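PDB 4D9G: diaminopropionate ammonia-lyase, which catalyses the pyridoxal 5'-phosphate-dependent alpha,beta-elimination of both L- and D-2,3-diaminopropionate to pyruvate and ammonia. Local coordinates for residues G80-I85 against V127-Q132; T117-N122 against I140-G145. All coordinates share one frame; numbering follows the deposited sequence.

Contact 1 (G80-I85 against V127-Q132)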
ATOM      1  N   GLY B  80      20.654 -20.431  -3.723  1.00 17.66           N
ATOM      2  CA  GLY B  80      20.843 -21.865  -3.724  1.00 17.98           C
ATOM      3  C   GLY B  80      21.047 -22.420  -5.121  1.00 18.00           C
ATOM      4  O   GLY B  80      21.994 -23.178  -5.349  1.00 18.23           O
ATOM      5  N   GLY B  81      20.157 -22.047  -6.050  1.00 17.85           N
ATOM      6  CA  GLY B  81      20.204 -22.527  -7.436  1.00 18.00           C
ATOM      7  C   GLY B  81      21.535 -22.290  -8.131  1.00 17.97           C
ATOM      8  O   GLY B  81      22.094 -23.204  -8.754  1.00 18.20           O
ATOM      9  N   ALA B  82      22.053 -21.069  -8.025  1.00 17.77           N
ATOM     10  CA  ALA B  82      23.319 -20.704  -8.678  1.00 17.84           C
ATOM     11  C   ALA B  82      24.498 -21.386  -8.010  1.00 17.99           C
ATOM     12  O   ALA B  82      25.462 -21.768  -8.667  1.00 18.15           O
ATOM     13  CB  ALA B  82      23.524 -19.189  -8.681  1.00 17.79           C
ATOM     14  N   TYR B  83      24.420 -21.519  -6.694  1.00 18.03           N
ATOM     15  CA  TYR B  83      25.439 -22.223  -5.943  1.00 18.35           C
ATOM     16  C   TYR B  83      25.511 -23.706  -6.348  1.00 18.59           C
ATOM     17  O   TYR B  83      26.603 -24.219  -6.589  1.00 18.83           O
ATOM     18  CB  TYR B  83      25.182 -22.072  -4.444  1.00 18.51           C
ATOM     19  CG  TYR B  83      26.367 -22.413  -3.564  1.00 19.02           C
ATOM     20  CD1 TYR B  83      27.647 -21.921  -3.842  1.00 19.21           C
ATOM     21  CD2 TYR B  83      26.205 -23.213  -2.427  1.00 19.46           C
ATOM     22  CE1 TYR B  83      28.727 -22.231  -3.013  1.00 19.83           C
ATOM     23  CE2 TYR B  83      27.272 -23.524  -1.607  1.00 20.11           C
ATOM     24  CZ  TYR B  83      28.526 -23.028  -1.894  1.00 20.29           C
ATOM     25  OH  TYR B  83      29.583 -23.335  -1.059  1.00 21.16           O
ATOM     26  N   ALA B  84      24.354 -24.378  -6.431  1.00 18.62           N
ATOM     27  CA  ALA B  84      24.324 -25.784  -6.829  1.00 19.00           C
ATOM     28  C   ALA B  84      24.845 -25.990  -8.252  1.00 18.98           C
ATOM     29  O   ALA B  84      25.585 -26.933  -8.521  1.00 19.30           O
ATOM     30  CB  ALA B  84      22.937 -26.361  -6.681  1.00 19.17           C
ATOM     31  N   ILE B  85      24.485 -25.077  -9.146  1.00 18.69           N
ATOM     32  CA  ILE B  85      24.891 -25.169 -10.525  1.00 18.78           C
ATOM     33  C   ILE B  85      26.394 -24.938 -10.695  1.00 18.77           C
ATOM     34  O   ILE B  85      27.052 -25.627 -11.483  1.00 19.00           O
ATOM     35  CB  ILE B  85      24.002 -24.271 -11.424  1.00 18.68           C
ATOM     36  CG1 ILE B  85      22.660 -24.986 -11.638  1.00 18.95           C
ATOM     37  CG2 ILE B  85      24.697 -23.953 -12.740  1.00 18.81           C
ATOM     38  CD1 ILE B  85      21.695 -24.288 -12.555  1.00 19.07           C
ATOM     39  N   VAL B 127      17.672 -21.236 -11.642  1.00 18.79           N
ATOM     40  CA  VAL B 127      18.408 -22.250 -12.376  1.00 19.08           C
ATOM     41  C   VAL B 127      18.695 -21.714 -13.771  1.00 19.43           C
ATOM     42  O   VAL B 127      19.834 -21.782 -14.239  1.00 19.41           O
ATOM     43  CB  VAL B 127      17.655 -23.611 -12.402  1.00 19.57           C
ATOM     44  CG1 VAL B 127      18.163 -24.522 -13.514  1.00 20.08           C
ATOM     45  CG2 VAL B 127      17.769 -24.298 -11.049  1.00 19.35           C
ATOM     46  N   ALA B 128      17.667 -21.148 -14.404  1.00 19.84           N
ATOM     47  CA  ALA B 128      17.793 -20.608 -15.752  1.00 20.40           C
ATOM     48  C   ALA B 128      18.821 -19.477 -15.797  1.00 20.13           C
ATOM     49  O   ALA B 128      19.617 -19.397 -16.743  1.00 20.47           O
ATOM     50  CB  ALA B 128      16.441 -20.136 -16.261  1.00 21.00           C
ATOM     51  N   TRP B 129      18.790 -18.621 -14.772  1.00 19.63           N
ATOM     52  CA  TRP B 129      19.745 -17.530 -14.590  1.00 19.45           C
ATOM     53  C   TRP B 129      21.172 -18.032 -14.504  1.00 19.25           C
ATOM     54  O   TRP B 129      22.038 -17.564 -15.250  1.00 19.56           O
ATOM     55  CB  TRP B 129      19.379 -16.670 -13.358  1.00 19.02           C
ATOM     56  CG  TRP B 129      20.345 -15.525 -13.089  1.00 19.00           C
ATOM     57  CD1 TRP B 129      20.240 -14.202 -13.515  1.00 19.43           C
ATOM     58  CD2 TRP B 129      21.608 -15.583 -12.344  1.00 18.71           C
ATOM     59  NE1 TRP B 129      21.315 -13.460 -13.080  1.00 19.44           N
ATOM     60  CE2 TRP B 129      22.168 -14.233 -12.373  1.00 19.02           C
ATOM     61  CE3 TRP B 129      22.303 -16.589 -11.660  1.00 18.38           C
ATOM     62  CZ2 TRP B 129      23.382 -13.927 -11.759  1.00 19.02           C
ATOM     63  CZ3 TRP B 129      23.525 -16.271 -11.048  1.00 18.36           C
ATOM     64  CH2 TRP B 129      24.047 -14.971 -11.098  1.00 18.68           C
ATOM     65  N   ALA B 130      21.421 -18.989 -13.611  1.00 18.84           N
ATOM     66  CA  ALA B 130      22.767 -19.565 -13.445  1.00 18.71           C
ATOM     67  C   ALA B 130      23.264 -20.240 -14.716  1.00 19.11           C
ATOM     68  O   ALA B 130      24.425 -20.053 -15.106  1.00 19.21           O
ATOM     69  CB  ALA B 130      22.821 -20.538 -12.275  1.00 18.39           C
ATOM     70  N   ALA B 131      22.379 -21.005 -15.359  1.00 19.43           N
ATOM     71  CA  ALA B 131      22.723 -21.726 -16.570  1.00 19.93           C
ATOM     72  C   ALA B 131      23.190 -20.764 -17.651  1.00 20.59           C
ATOM     73  O   ALA B 131      24.181 -21.038 -18.334  1.00 21.05           O
ATOM     74  CB  ALA B 131      21.546 -22.553 -17.056  1.00 20.43           C
ATOM     75  N   GLN B 132      22.485 -19.641 -17.787  1.00 21.03           N
ATOM     76  CA  GLN B 132      22.801 -18.647 -18.802  1.00 22.07           C
ATOM     77  C   GLN B 132      24.121 -17.947 -18.519  1.00 21.90           C
ATOM     78  O   GLN B 132      24.937 -17.779 -19.429  1.00 22.63           O
ATOM     79  CB  GLN B 132      21.680 -17.610 -18.943  1.00 22.86           C
ATOM     80  CG  GLN B 132      21.998 -16.504 -19.948  1.00 24.19           C
ATOM     81  CD  GLN B 132      20.897 -15.477 -20.064  1.00 25.21           C
ATOM     82  OE1 GLN B 132      20.505 -14.844 -19.077  1.00 24.76           O
ATOM     83  NE2 GLN B 132      20.383 -15.303 -21.283  1.00 26.63           N
TER

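Contact 2 (T117-N122 against I140-G145)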
ATOM      1  N   THR B 117      14.646 -28.919 -14.681  1.00 26.74           N
ATOM      2  CA  THR B 117      13.960 -28.521 -13.475  1.00 26.80           C
ATOM      3  C   THR B 117      12.484 -28.355 -13.768  1.00 28.03           C
ATOM      4  O   THR B 117      12.114 -27.931 -14.871  1.00 28.70           O
ATOM      5  CB  THR B 117      14.516 -27.171 -12.950  1.00 25.34           C
ATOM      6  OG1 THR B 117      15.943 -27.246 -12.843  1.00 24.97           O
ATOM      7  CG2 THR B 117      13.982 -26.865 -11.606  1.00 24.62           C
ATOM      8  N   THR B 118      11.660 -28.725 -12.784  1.00 28.65           N
ATOM      9  CA  THR B 118      10.281 -28.241 -12.673  1.00 29.58           C
ATOM     10  C   THR B 118      10.188 -27.165 -11.597  1.00 27.82           C
ATOM     11  O   THR B 118      10.880 -27.227 -10.579  1.00 26.85           O
ATOM     12  CB  THR B 118       9.282 -29.353 -12.308  1.00 31.64           C
ATOM     13  OG1 THR B 118       9.872 -30.211 -11.322  1.00 33.28           O
ATOM     14  CG2 THR B 118       8.975 -30.157 -13.505  1.00 33.74           C
ATOM     15  N   THR B 119       9.311 -26.193 -11.835  1.00 27.40           N
ATOM     16  CA  THR B 119       9.180 -25.021 -10.987  1.00 25.79           C
ATOM     17  C   THR B 119       7.786 -24.442 -11.110  1.00 26.07           C
ATOM     18  O   THR B 119       7.130 -24.604 -12.144  1.00 26.84           O
ATOM     19  CB  THR B 119      10.210 -23.922 -11.362  1.00 24.59           C
ATOM     20  OG1 THR B 119      10.213 -22.902 -10.361  1.00 23.51           O
ATOM     21  CG2 THR B 119       9.888 -23.281 -12.707  1.00 25.10           C
ATOM     22  N   ASP B 120       7.348 -23.765 -10.049  1.00 25.15           N
ATOM     23  CA  ASP B 120       6.104 -23.003 -10.084  1.00 25.33           C
ATOM     24  C   ASP B 120       6.401 -21.507 -10.140  1.00 24.21           C
ATOM     25  O   ASP B 120       5.490 -20.690 -10.095  1.00 24.28           O
ATOM     26  CB  ASP B 120       5.176 -23.378  -8.913  1.00 25.77           C
ATOM     27  CG  ASP B 120       5.789 -23.106  -7.536  1.00 24.98           C
ATOM     28  OD1 ASP B 120       5.056 -23.272  -6.537  1.00 25.45           O
ATOM     29  OD2 ASP B 120       6.981 -22.727  -7.421  1.00 24.23           O
ATOM     30  N   GLY B 121       7.686 -21.167 -10.258  1.00 23.06           N
ATOM     31  CA  GLY B 121       8.131 -19.781 -10.374  1.00 22.13           C
ATOM     32  C   GLY B 121       9.622 -19.524 -10.167  1.00 20.90           C
ATOM     33  O   GLY B 121      10.409 -19.529 -11.123  1.00 21.14           O
ATOM     34  N   ASN B 122      10.017 -19.302  -8.917  1.00 19.52           N
ATOM     35  CA  ASN B 122      11.335 -18.732  -8.616  1.00 18.70           C
ATOM     36  C   ASN B 122      12.525 -19.672  -8.802  1.00 18.66           C
ATOM     37  O   ASN B 122      13.568 -19.261  -9.320  1.00 18.50           O
ATOM     38  CB  ASN B 122      11.340 -18.137  -7.205  1.00 18.14           C
ATOM     39  CG  ASN B 122      10.261 -17.081  -7.011  1.00 18.14           C
ATOM     40  OD1 ASN B 122      10.070 -16.207  -7.866  1.00 18.36           O
ATOM     41  ND2 ASN B 122       9.552 -17.155  -5.885  1.00 17.99           N
ATOM     42  N   ILE B 140      13.382 -25.960 -18.417  1.00 34.76           N
ATOM     43  CA  ILE B 140      12.498 -25.800 -17.266  1.00 34.55           C
ATOM     44  C   ILE B 140      11.059 -26.140 -17.643  1.00 36.89           C
ATOM     45  O   ILE B 140      10.528 -25.643 -18.642  1.00 37.94           O
ATOM     46  CB  ILE B 140      12.603 -24.377 -16.648  1.00 31.96           C
ATOM     47  CG1 ILE B 140      13.810 -24.278 -15.716  1.00 30.44           C
ATOM     48  CG2 ILE B 140      11.385 -24.043 -15.818  1.00 31.75           C
ATOM     49  CD1 ILE B 140      15.102 -23.899 -16.386  1.00 29.59           C
ATOM     50  N   TYR B 141      10.444 -27.009 -16.847  1.00 38.56           N
ATOM     51  CA  TYR B 141       9.046 -27.366 -17.025  1.00 41.07           C
ATOM     52  C   TYR B 141       8.211 -26.669 -15.954  1.00 40.03           C
ATOM     53  O   TYR B 141       8.633 -26.563 -14.801  1.00 38.75           O
ATOM     54  CB  TYR B 141       8.856 -28.880 -16.927  1.00 44.43           C
ATOM     55  CG  TYR B 141       9.535 -29.680 -18.011  1.00 46.69           C
ATOM     56  CD1 TYR B 141      10.926 -29.789 -18.064  1.00 45.95           C
ATOM     57  CD2 TYR B 141       8.788 -30.355 -18.965  1.00 50.08           C
ATOM     58  CE1 TYR B 141      11.545 -30.530 -19.054  1.00 48.36           C
ATOM     59  CE2 TYR B 141       9.398 -31.104 -19.957  1.00 52.42           C
ATOM     60  CZ  TYR B 141      10.773 -31.187 -20.000  1.00 51.52           C
ATOM     61  OH  TYR B 141      11.382 -31.925 -20.988  1.00 54.27           O
HETATM   62  N   MSE B 142       7.032 -26.188 -16.340  1.00 40.73           N
HETATM   63  CA  MSE B 142       6.089 -25.605 -15.380  1.00 40.74           C
HETATM   64  C   MSE B 142       4.774 -26.326 -15.510  1.00 43.16           C
HETATM   65  O   MSE B 142       4.431 -26.776 -16.604  1.00 44.77           O
HETATM   66  CB  MSE B 142       5.924 -24.102 -15.604  1.00 38.88           C
HETATM   67  CG  MSE B 142       7.243 -23.391 -15.350  1.00 37.12           C
HETATM   68 SE   MSE B 142       7.020 -21.441 -15.372  1.00 36.48          SE
HETATM   69  CE  MSE B 142       6.153 -21.207 -13.613  1.00 36.08           C
ATOM     70  N   PRO B 143       4.030 -26.464 -14.393  1.00 44.06           N
ATOM     71  CA  PRO B 143       2.721 -27.127 -14.408  1.00 47.31           C
ATOM     72  C   PRO B 143       1.640 -26.349 -15.166  1.00 47.30           C
ATOM     73  O   PRO B 143       1.838 -25.185 -15.511  1.00 44.84           O
ATOM     74  CB  PRO B 143       2.358 -27.224 -12.920  1.00 47.88           C
ATOM     75  CG  PRO B 143       3.123 -26.131 -12.276  1.00 44.97           C
ATOM     76  CD  PRO B 143       4.420 -26.081 -13.026  1.00 42.92           C
ATOM     77  N   LYS B 144       0.512 -27.015 -15.426  1.00 50.55           N
ATOM     78  CA  LYS B 144      -0.670 -26.387 -16.026  1.00 51.03           C
ATOM     79  C   LYS B 144      -1.119 -25.164 -15.222  1.00 48.91           C
ATOM     80  O   LYS B 144      -1.123 -25.183 -13.991  1.00 48.87           O
ATOM     81  CB  LYS B 144      -1.818 -27.403 -16.136  1.00 54.66           C
ATOM     82  N   GLY B 145      -1.467 -24.093 -15.926  1.00 47.49           N
ATOM     83  CA  GLY B 145      -2.028 -22.906 -15.287  1.00 46.48           C
ATOM     84  C   GLY B 145      -1.026 -21.922 -14.710  1.00 43.83           C
ATOM     85  O   GLY B 145      -1.417 -20.914 -14.106  1.00 43.29           O
TER

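Contact 1 (G80-I85 against V127-Q132)
Ala82 and Ile85 of one helix meet Val127, Trp129 and Ala130 of another mainly through apolar side chains. Small residues line the closest part. The methyl of Ala130 points at the first helix and lies over the backbone of Ala82, with CB of Ala130 3.6 Å from CA of Ala82. The two alanine methyls, Ala82 CB and Ala130 CB, are 3.9 Å apart. Gly81 lies nearest Val127 by backbone and brings no side chain. The axes of 81-85 and 127-132 come within 8.5 Å and cross at -44°, with their N-to-C directions roughly alike.

The branched side chains close one flank. CG2 of Ile85 lies 3.9 Å from CB of Ala130. The CG1 branch of Ile85 leaves beside the backbone N (chi1 -77°) and runs out extended to CD1. CD1 of Ile85 lies 3.7 Å from CG1 of Val127, and the two side chains cross at about a right angle. CD1 of Ile85 also touches the backbone, 3.5 Å from O of Val127. This oxygen is already bonded within its own helix, to N of Ala131.

The aromatic contact is at a ring edge. CB of Ala82 sits near the plane of the Trp129 indole, 3.8 Å from CZ3. Beyond the two segments, Trp129 also packs on Leu73 and Met78, and Ile85 and Ala131 on Phe115 of strand 114-118. The arrangement is close alanine-rich packing between helices 81-92 and 122-133. It belongs to the buried interior of the pyridoxal-phosphate-dependent enzyme fold of the tryptophan synthase beta type.

Contact 2 (T117-N122 against I140-G145)
A parallel beta-alpha-beta unit brings strand 114-118 beside strand 137-142, with the active-site loop at the end of the first strand. Thr117 pairs with Ile140, and Thr118 with Tyr141. Two backbone bonds tie the strands. N of Tyr141 donates to O of Thr117 at 2.7 Å, nearly straight at 168° and in the carbonyl plane. N of Thr119 donates to O of Tyr141 at 3.1 Å. O of Thr117 also lies in plane at the edge of the Tyr141 ring.

The side chains alternate between the sheet faces. CG2 of Thr118 touches CB of Tyr141 at 3.7 Å on one face, and Thr117 meets Ile140 on the other. CG2 of Thr119 packs 3.5 Å from CG2 of Ile140 and 3.7 Å from CG of Met142, a selenomethionine. OG1 of Thr119 is anti to the backbone N (chi1 -169°), which places it beside the following turn. There OG1 of Thr119 accepts from N of Gly121 at 3.1 Å, forming an ST turn, and it also bonds to N of Gly124. A valine at Thr119 would probably leave the N-H groups of Gly121 and Gly124 without this oxygen and make the turn less firmly held.

The Met142 chain bends at chi3 (75°) and brings CE of Met142 to 3.5 Å from C of Asp120. Asp120 is the inferred proton acceptor for the L-isomer. Its OD1 bonds to N of Gly288 and to a Tris molecule, probably from the crystallisation liquor. Gly121 is the N-cap of helix 122-133. Thr118 and Tyr141 face helix 168-182, while Thr119, Ile140 and Met142 pack on helix 148-155. Strand 160-163 borders 137-142 on its other side.

How the contacts relate
The two contacts have centres 15 Å apart. Contact 2 and one side of contact 1, 127-132, belong to one beta-alpha-beta unit. Along the chain the segments alternate: 80-85, 117-122, 127-132, 140-145. Contact 2 pairs the two strands, and contact 1 packs the connecting helix against helix 81-92. They touch where CG1 of Val127 lies 3.6 Å from OG1 of Thr117, which bonds to O of Val187. CB of Ala128 also lies 4.0 Å from CD1 of Ile140. Helix 122-133 packs on the parallel sheet and on helix 81-92, which also reaches the sheet through Ile85. It joins the contacts as the crossover between the strands, just after the loop with Asp120.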